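Local coordinates for putative cell surface protein (Streptococcus pyogenes, PDB 4OFQ) that probably acts as a streptococcal surface adhesin of the antigen I/II family, here as its C-terminal beta-sandwich region, which binds calcium, at residues Glu58-Gly63 and Ile173-Gly178; Thr192-Val197 and Arg220-Val225; Leu256-Ile261 and Gly309-Val314. All coordinates share one frame; numbering follows the deposited sequence.

Contact 1 of 3, residues Glu58-Gly63 and Ile173-Gly178; sequences ESVMKG and IDFGNG
Phe175, at the tip of a two-residue hairpin turn, lies against the last turn of the helix entering residues 58-63. Its CB sits 3.6 Å from Ser59 O and also touches Ser59 CB. With CG turned beside the backbone N (chi1 -41°), the ring extends along the helix: CD1 lies 3.6 Å from Ser59 O, and CE1 reaches CG2 of Val60 at 4.2 Å. The ring presents its edge to the peptide between Ser59 and Val60, which lies near its plane. Phe64 and Tyr50 pack edge-to-face with the same ring. At the root of the residue, Phe175 N donates to Gly63 O over 3.0 Å, nearly in line with the carbonyl. A water accepts from Gly176 N and lies, its oxygen 2.8 Å from Lys62 O, in position to donate to that atom, while Lys62 CD rests 3.5 Å from Phe175 O. Glycine suits both Gly63, which has positive phi after the helix, and Gly176, in the type I' turn. The turn following the helix thus offers the carbonyls of Lys62 and Gly63 to the hairpin; these polar links fix the backbones together while the ring fills the apolar side beside Val60, Phe64 and Tyr139.

Contact 2 of 3, residues Thr192-Val197 and Arg220-Val225; sequences TVHKDV and RLEGWV
The carbonyl oxygen of Arg220 is met twice from the facing strand. Asp196 N donates a hydrogen bond to Arg220 O at 3.0 Å, in the carbonyl plane, and Lys195 CA lies 3.3 Å from Arg220 O in a CA-H...O contact. Arg220 N returns a bond to Asp196 O, and at the next hydrogen-bonded pair, two residues along, Glu222 N donates to His194 O at 2.9 Å (161° at the hydrogen). Between them Lys195 and Leu221 form the non-hydrogen-bonded pair, their side chains side by side: with CG anti to the backbone N (chi1 178°), the extended Lys195 chain passes Leu221 CD2, which lies 3.8 Å from both CD and CE. Apolar methylenes thereby carry the lysine nitrogen through buried ground to a covalent link with Asn326 CG, and Asp241 hydrogen-bonds the same nitrogen. On the other face, His194, in one of its two conformers, lies beside Glu222 with ring and carboxylate planes 86° apart. His194 ND1 makes a weak hydrogen bond to Glu222 OE1 (3.4 Å), and a water in the ring plane, at its edge, bonds ND1 and donates to Glu222 OE1 and O. The Arg220 guanidinium lays one face over Glu222 CB; its NH1 and NH2 both reach Glu222 OE2 in weakly angled bonds of a salt bridge, and NH1 also pairs with Asp311. Beyond the ladder, Val193 CG1 packs 3.9 Å from Trp224 CB. A Lys-Asn isopeptide bond tying one strand of a beta sandwich to another, here 323-332, is known from antigen I/II C-terminal domains.

Contact 3 of 3, residues Leu256-Ile261 and Gly309-Val314; sequences LATVDI and GADAFV
An antiparallel ladder at the edge of a four-stranded sheet ends here, where strand 248-257 runs out beside the start of strand 310-318. Leu256 and Asp311 form its hydrogen-bonded pair, with Leu256 N to Asp311 O and Asp311 N to Leu256 O both at 3.0 Å. Ala257 faces Ala310 across the non-hydrogen-bonded pair, at a CA-CA separation of 4.4 Å. Past the strand end, Thr258 N still reaches Gly309 O at 3.0 Å; the N-H points straight at the oxygen (175°) but comes from above the carbonyl plane. The threonine's two branches divide the work. CG2, beside the backbone N, lies over a face of the Asp311 carboxylate, 3.4 Å from its CG, while Thr258 OG1 donates to a water (2.7 Å) that in turn donates to Asp311 OD1. Glycine suits position 309, since Thr258 OG1 takes up the space beside Gly309 CA where a side chain would start. On the Leu256 side, CD1 meets Phe313 CE1 at 4.0 Å, the two side chains crossing at about a right angle. The buried Asp311 carboxylate, also bound by Arg220 and by Gly223 N, has polar partners for both oxygens, which would probably favour its ionised form.

Contacts 2 and 3 belong to one four-stranded sheet: strands 216-222 and 310-318 are neighbours in it, flanked by 194-198 and 248-257. Their centres are 10 Å apart. They join through a probable hydrogen bond from Leu221 N to Ala312 O (2.7 Å), a salt bridge from Arg220 NH1 to Asp311 OD2 (3.0 Å), and packing of Arg220 CD on Phe313 CE2. Contact 1 lies on the other side of the chain's centre, in the antigen I/II C2-terminal region that precedes them in the chain, with its centre about 57 Å from that of contact 2 and 58 Å from that of contact 3. The calcium bound by Asp69, Tyr70, Val124 and Glu126 is about 14 Å from the Ile173 side chain.

Contact 1 of 3, residues Glu58-Gly63 and Ile173-Gly178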
loop_
_atom_site.group_PDB
_atom_site.type_symbol
_atom_site.label_atom_id
_atom_site.label_comp_id
_atom_site.label_asym_id
_atom_site.label_seq_id
_atom_site.Cartn_x
_atom_site.Cartn_y
_atom_site.Cartn_z
ATOM N N GLU A 58 -5.511 -0.477 44.118
ATOM C CA GLU A 58 -4.471 0.468 43.728
ATOM C C GLU A 58 -3.864 0.140 42.361
ATOM O O GLU A 58 -3.463 1.034 41.632
ATOM C CB GLU A 58 -3.363 0.531 44.784
ATOM C CG GLU A 58 -3.832 0.991 46.157
ATOM C CD GLU A 58 -4.352 -0.145 47.039
ATOM O OE1 GLU A 58 -4.528 -1.278 46.542
ATOM O OE2 GLU A 58 -4.588 0.103 48.240
ATOM N N SER A 59 -3.790 -1.142 42.020
ATOM C CA SER A 59 -3.266 -1.540 40.721
ATOM C C SER A 59 -4.283 -1.241 39.623
ATOM O O SER A 59 -3.921 -0.775 38.533
ATOM C CB SER A 59 -2.897 -3.028 40.721
ATOM O OG SER A 59 -1.958 -3.300 41.748
ATOM N N VAL A 60 -5.556 -1.495 39.917
ATOM C CA VAL A 60 -6.627 -1.194 38.966
ATOM C C VAL A 60 -6.645 0.291 38.615
ATOM O O VAL A 60 -6.866 0.670 37.454
ATOM C CB VAL A 60 -8.005 -1.632 39.510
ATOM C CG1 VAL A 60 -9.130 -1.115 38.615
ATOM C CG2 VAL A 60 -8.061 -3.146 39.619
ATOM N N MET A 61 -6.372 1.130 39.610
ATOM C CA MET A 61 -6.354 2.577 39.405
ATOM C C MET A 61 -5.335 3.037 38.369
ATOM O O MET A 61 -5.449 4.137 37.832
ATOM C CB MET A 61 -6.109 3.312 40.734
ATOM C CG MET A 61 -7.306 3.290 41.659
ATOM S SD MET A 61 -6.925 4.012 43.272
ATOM C CE MET A 61 -6.092 5.518 42.770
ATOM N N LYS A 62 -4.341 2.199 38.090
ATOM C CA LYS A 62 -3.340 2.522 37.074
ATOM C C LYS A 62 -3.889 2.296 35.665
ATOM O O LYS A 62 -3.310 2.756 34.681
ATOM C CB LYS A 62 -2.055 1.729 37.303
ATOM C CG LYS A 62 -1.364 2.075 38.613
ATOM C CD LYS A 62 -0.036 1.344 38.752
ATOM C CE LYS A 62 0.594 1.606 40.107
ATOM N NZ LYS A 62 1.979 1.056 40.186
ATOM N N GLY A 63 -4.999 1.570 35.579
ATOM C CA GLY A 63 -5.815 1.557 34.376
ATOM C C GLY A 63 -5.339 0.634 33.274
ATOM O O GLY A 63 -4.507 -0.254 33.481
ATOM N N ILE A 173 -0.639 -1.707 28.283
ATOM C CA ILE A 173 -0.193 -1.389 29.636
ATOM C C ILE A 173 -1.346 -1.626 30.598
ATOM O O ILE A 173 -2.332 -0.886 30.588
ATOM C CB ILE A 173 0.309 0.072 29.784
ATOM C CG1 ILE A 173 1.346 0.410 28.705
ATOM C CG2 ILE A 173 0.870 0.313 31.190
ATOM C CD1 ILE A 173 1.737 1.887 28.694
ATOM N N ASP A 174 -1.215 -2.673 31.411
ATOM C CA ASP A 174 -2.254 -3.086 32.336
ATOM C C ASP A 174 -1.722 -2.929 33.754
ATOM O O ASP A 174 -0.645 -3.433 34.078
ATOM C CB ASP A 174 -2.619 -4.557 32.117
ATOM C CG ASP A 174 -2.881 -4.889 30.659
ATOM O OD1 ASP A 174 -3.479 -4.045 29.957
ATOM O OD2 ASP A 174 -2.499 -6.001 30.225
ATOM N N PHE A 175 -2.486 -2.243 34.591
ATOM C CA PHE A 175 -2.087 -1.983 35.965
ATOM C C PHE A 175 -0.692 -1.365 36.015
ATOM O O PHE A 175 0.050 -1.616 36.966
ATOM C CB PHE A 175 -2.050 -3.281 36.798
ATOM C CG PHE A 175 -3.184 -4.226 36.529
ATOM C CD1 PHE A 175 -4.431 -4.020 37.105
ATOM C CD2 PHE A 175 -2.991 -5.347 35.735
ATOM C CE1 PHE A 175 -5.475 -4.906 36.867
ATOM C CE2 PHE A 175 -4.027 -6.239 35.492
ATOM C CZ PHE A 175 -5.270 -6.020 36.061
ATOM N N GLY A 176 -0.329 -0.601 34.985
ATOM C CA GLY A 176 1.009 -0.040 34.872
ATOM C C GLY A 176 2.076 -0.969 34.302
ATOM O O GLY A 176 3.222 -0.551 34.109
ATOM N N ASN A 177 1.721 -2.223 34.036
ATOM C CA ASN A 177 2.682 -3.167 33.461
ATOM C C ASN A 177 2.637 -3.151 31.932
ATOM O O ASN A 177 1.584 -3.398 31.341
ATOM C CB ASN A 177 2.402 -4.590 33.940
ATOM C CG ASN A 177 2.414 -4.715 35.446
ATOM O OD1 ASN A 177 3.302 -4.188 36.124
ATOM N ND2 ASN A 177 1.422 -5.417 35.984
ATOM N N GLY A 178 3.778 -2.887 31.296
ATOM C CA GLY A 178 3.846 -2.839 29.841
ATOM C C GLY A 178 4.160 -4.169 29.162
ATOM O O GLY A 178 4.956 -4.965 29.662
HETATM O O HOH W 1 -1.882 0.970 33.015
#

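Contact 2 of 3, residues Thr192-Val197 and Arg220-Val225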
loop_
_atom_site.group_PDB
_atom_site.type_symbol
_atom_site.label_atom_id
_atom_site.label_comp_id
_atom_site.label_asym_id
_atom_site.label_seq_id
_atom_site.Cartn_x
_atom_site.Cartn_y
_atom_site.Cartn_z
ATOM N N THR A 192 8.328 2.610 -10.747
ATOM C CA THR A 192 8.984 3.399 -11.793
ATOM C C THR A 192 8.613 2.808 -13.156
ATOM O O THR A 192 8.394 1.600 -13.283
ATOM C CB THR A 192 10.543 3.451 -11.641
ATOM O OG1 THR A 192 11.105 2.172 -11.939
ATOM C CG2 THR A 192 10.972 3.865 -10.241
ATOM N N VAL A 193 8.508 3.661 -14.166
ATOM C CA VAL A 193 8.354 3.182 -15.540
ATOM C C VAL A 193 9.281 3.988 -16.439
ATOM O O VAL A 193 9.728 5.070 -16.065
ATOM C CB VAL A 193 6.893 3.288 -16.058
ATOM C CG1 VAL A 193 5.990 2.276 -15.319
ATOM C CG2 VAL A 193 6.370 4.704 -15.901
ATOM N N HIS A 194 9.574 3.458 -17.619
ATOM C CA HIS A 194 10.514 4.116 -18.515
ATOM C C HIS A 194 9.972 4.192 -19.932
ATOM O O HIS A 194 9.242 3.304 -20.389
ATOM C CB HIS A 194 11.867 3.398 -18.495
ATOM C CG HIS A 194 12.502 3.353 -17.141
ATOM N ND1 HIS A 194 12.254 2.346 -16.235
ATOM C CD2 HIS A 194 13.363 4.204 -16.531
ATOM C CE1 HIS A 194 12.939 2.572 -15.128
ATOM N NE2 HIS A 194 13.620 3.694 -15.283
ATOM N N LYS A 195 10.324 5.267 -20.622
ATOM C CA LYS A 195 9.947 5.418 -22.012
ATOM C C LYS A 195 11.203 5.515 -22.835
ATOM O O LYS A 195 12.145 6.185 -22.432
ATOM C CB LYS A 195 9.101 6.667 -22.235
ATOM C CG LYS A 195 8.736 6.852 -23.704
ATOM C CD LYS A 195 7.573 7.833 -23.891
ATOM C CE LYS A 195 7.153 7.888 -25.350
ATOM N NZ LYS A 195 5.909 8.674 -25.522
ATOM N N ASP A 196 11.246 4.829 -23.974
ATOM C CA ASP A 196 12.356 5.049 -24.887
ATOM C C ASP A 196 11.821 5.266 -26.282
ATOM O O ASP A 196 10.636 5.005 -26.563
ATOM C CB ASP A 196 13.374 3.908 -24.841
ATOM C CG ASP A 196 14.812 4.407 -25.003
ATOM O OD1 ASP A 196 15.037 5.488 -25.635
ATOM O OD2 ASP A 196 15.717 3.719 -24.486
ATOM N N VAL A 197 12.675 5.805 -27.142
ATOM C CA VAL A 197 12.308 6.029 -28.533
ATOM C C VAL A 197 13.376 5.388 -29.425
ATOM O O VAL A 197 14.579 5.575 -29.214
ATOM C CB VAL A 197 12.093 7.532 -28.857
ATOM C CG1 VAL A 197 13.344 8.357 -28.550
ATOM C CG2 VAL A 197 11.684 7.700 -30.311
ATOM N N ARG A 220 8.787 2.829 -26.973
ATOM C CA ARG A 220 8.569 1.718 -26.057
ATOM C C ARG A 220 8.105 2.262 -24.709
ATOM O O ARG A 220 8.818 3.054 -24.060
ATOM C CB ARG A 220 9.834 0.901 -25.847
ATOM C CG ARG A 220 9.592 -0.259 -24.893
ATOM C CD ARG A 220 10.806 -1.146 -24.768
ATOM N NE ARG A 220 11.804 -0.594 -23.860
ATOM C CZ ARG A 220 12.311 -1.257 -22.825
ATOM N NH1 ARG A 220 11.904 -2.493 -22.559
ATOM N NH2 ARG A 220 13.221 -0.681 -22.050
ATOM N N LEU A 221 6.911 1.851 -24.296
ATOM C CA LEU A 221 6.412 2.209 -22.979
ATOM C C LEU A 221 6.637 1.010 -22.071
ATOM O O LEU A 221 5.920 0.021 -22.164
ATOM C CB LEU A 221 4.924 2.572 -23.045
ATOM C CG LEU A 221 4.489 3.469 -24.214
ATOM C CD1 LEU A 221 2.984 3.831 -24.115
ATOM C CD2 LEU A 221 5.356 4.738 -24.269
ATOM N N GLU A 222 7.648 1.083 -21.212
ATOM C CA GLU A 222 8.024 -0.076 -20.396
ATOM C C GLU A 222 7.204 -0.104 -19.110
ATOM O O GLU A 222 7.342 0.779 -18.266
ATOM C CB GLU A 222 9.521 -0.034 -20.053
ATOM C CG GLU A 222 9.995 -1.290 -19.333
ATOM C CD GLU A 222 11.477 -1.274 -19.001
ATOM O OE1 GLU A 222 11.893 -0.437 -18.172
ATOM O OE2 GLU A 222 12.220 -2.112 -19.564
ATOM N N GLY A 223 6.343 -1.105 -18.967
ATOM C CA GLY A 223 5.507 -1.198 -17.773
ATOM C C GLY A 223 6.271 -1.696 -16.555
ATOM O O GLY A 223 7.279 -2.394 -16.667
ATOM N N TRP A 224 5.782 -1.332 -15.376
ATOM C CA TRP A 224 6.407 -1.752 -14.133
ATOM C C TRP A 224 6.056 -3.213 -13.920
ATOM O O TRP A 224 4.943 -3.640 -14.226
ATOM C CB TRP A 224 5.880 -0.882 -12.968
ATOM C CG TRP A 224 6.368 -1.265 -11.611
ATOM C CD1 TRP A 224 7.644 -1.159 -11.133
ATOM C CD2 TRP A 224 5.582 -1.801 -10.535
ATOM N NE1 TRP A 224 7.707 -1.619 -9.837
ATOM C CE2 TRP A 224 6.452 -2.006 -9.443
ATOM C CE3 TRP A 224 4.229 -2.119 -10.390
ATOM C CZ2 TRP A 224 6.013 -2.513 -8.217
ATOM C CZ3 TRP A 224 3.789 -2.627 -9.168
ATOM C CH2 TRP A 224 4.684 -2.828 -8.102
ATOM N N VAL A 225 7.008 -3.991 -13.421
ATOM C CA VAL A 225 6.742 -5.395 -13.128
ATOM C C VAL A 225 6.142 -5.520 -11.717
ATOM O O VAL A 225 6.744 -5.085 -10.733
ATOM C CB VAL A 225 8.006 -6.243 -13.237
ATOM C CG1 VAL A 225 7.715 -7.658 -12.770
ATOM C CG2 VAL A 225 8.538 -6.238 -14.701
HETATM O O HOH W 2 10.081 0.442 -16.632
#

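Contact 3 of 3, residues Leu256-Ile261 and Gly309-Val314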
loop_
_atom_site.group_PDB
_atom_site.type_symbol
_atom_site.label_atom_id
_atom_site.label_comp_id
_atom_site.label_asym_id
_atom_site.label_seq_id
_atom_site.Cartn_x
_atom_site.Cartn_y
_atom_site.Cartn_z
ATOM N N LEU A 256 3.380 -6.717 -25.233
ATOM C CA LEU A 256 4.011 -8.016 -24.993
ATOM C C LEU A 256 4.237 -8.278 -23.511
ATOM O O LEU A 256 4.574 -7.370 -22.753
ATOM C CB LEU A 256 5.372 -8.087 -25.687
ATOM C CG LEU A 256 5.387 -7.812 -27.188
ATOM C CD1 LEU A 256 6.815 -7.820 -27.722
ATOM C CD2 LEU A 256 4.542 -8.848 -27.891
ATOM N N ALA A 257 4.091 -9.529 -23.103
ATOM C CA ALA A 257 4.410 -9.892 -21.724
ATOM C C ALA A 257 5.911 -9.744 -21.509
ATOM O O ALA A 257 6.703 -10.133 -22.369
ATOM C CB ALA A 257 3.957 -11.318 -21.428
ATOM N N THR A 258 6.306 -9.152 -20.380
ATOM C CA THR A 258 7.729 -9.037 -20.055
ATOM C C THR A 258 8.195 -10.009 -18.970
ATOM O O THR A 258 9.376 -10.030 -18.615
ATOM C CB THR A 258 8.101 -7.602 -19.651
ATOM O OG1 THR A 258 7.163 -7.122 -18.686
ATOM C CG2 THR A 258 8.075 -6.688 -20.867
ATOM N N VAL A 259 7.263 -10.801 -18.441
ATOM C CA VAL A 259 7.568 -11.890 -17.516
ATOM C C VAL A 259 6.624 -13.043 -17.832
ATOM O O VAL A 259 5.621 -12.838 -18.509
ATOM C CB VAL A 259 7.307 -11.499 -16.041
ATOM C CG1 VAL A 259 8.254 -10.390 -15.578
ATOM C CG2 VAL A 259 5.843 -11.094 -15.841
ATOM N N ASP A 260 6.937 -14.243 -17.355
ATOM C CA ASP A 260 5.976 -15.340 -17.392
ATOM C C ASP A 260 4.812 -15.034 -16.444
ATOM O O ASP A 260 5.023 -14.683 -15.280
ATOM C CB ASP A 260 6.615 -16.666 -16.967
ATOM C CG ASP A 260 7.627 -17.192 -17.966
ATOM O OD1 ASP A 260 7.636 -16.763 -19.140
ATOM O OD2 ASP A 260 8.418 -18.069 -17.564
ATOM N N ILE A 261 3.589 -15.177 -16.945
ATOM C CA ILE A 261 2.382 -14.856 -16.183
ATOM C C ILE A 261 1.556 -16.119 -15.943
ATOM O O ILE A 261 1.173 -16.803 -16.888
ATOM C CB ILE A 261 1.511 -13.807 -16.920
ATOM C CG1 ILE A 261 2.311 -12.526 -17.168
ATOM C CG2 ILE A 261 0.233 -13.492 -16.124
ATOM C CD1 ILE A 261 1.699 -11.617 -18.227
ATOM N N GLY A 309 3.835 -8.146 -15.904
ATOM C CA GLY A 309 4.388 -6.967 -16.544
ATOM C C GLY A 309 4.210 -7.022 -18.048
ATOM O O GLY A 309 4.158 -8.112 -18.632
ATOM N N ALA A 310 4.116 -5.854 -18.669
ATOM C CA ALA A 310 4.007 -5.780 -20.121
ATOM C C ALA A 310 4.646 -4.497 -20.624
ATOM O O ALA A 310 4.684 -3.492 -19.899
ATOM C CB ALA A 310 2.540 -5.842 -20.546
ATOM N N ASP A 311 5.152 -4.546 -21.857
ATOM C CA ASP A 311 5.629 -3.355 -22.558
ATOM C C ASP A 311 4.711 -3.084 -23.735
ATOM O O ASP A 311 4.265 -4.020 -24.418
ATOM C CB ASP A 311 7.040 -3.553 -23.116
ATOM C CG ASP A 311 8.105 -3.538 -22.045
ATOM O OD1 ASP A 311 7.779 -3.254 -20.867
ATOM O OD2 ASP A 311 9.269 -3.828 -22.388
ATOM N N ALA A 312 4.437 -1.805 -23.976
ATOM C CA ALA A 312 3.703 -1.401 -25.165
ATOM C C ALA A 312 4.665 -0.769 -26.164
ATOM O O ALA A 312 5.576 -0.035 -25.782
ATOM C CB ALA A 312 2.595 -0.428 -24.802
ATOM N N PHE A 313 4.475 -1.074 -27.442
ATOM C CA PHE A 313 5.271 -0.446 -28.490
ATOM C C PHE A 313 4.338 0.308 -29.399
ATOM O O PHE A 313 3.442 -0.283 -30.009
ATOM C CB PHE A 313 6.038 -1.487 -29.302
ATOM C CG PHE A 313 7.060 -2.227 -28.504
ATOM C CD1 PHE A 313 6.694 -3.305 -27.721
ATOM C CD2 PHE A 313 8.386 -1.816 -28.498
ATOM C CE1 PHE A 313 7.637 -3.986 -26.964
ATOM C CE2 PHE A 313 9.331 -2.497 -27.752
ATOM C CZ PHE A 313 8.952 -3.583 -26.981
ATOM N N VAL A 314 4.574 1.608 -29.513
ATOM C CA VAL A 314 3.693 2.482 -30.264
ATOM C C VAL A 314 4.440 3.030 -31.472
ATOM O O VAL A 314 5.472 3.689 -31.319
ATOM C CB VAL A 314 3.189 3.643 -29.375
ATOM C CG1 VAL A 314 2.366 4.623 -30.189
ATOM C CG2 VAL A 314 2.367 3.085 -28.218
HETATM O O HOH W 3 7.905 -4.505 -18.373
#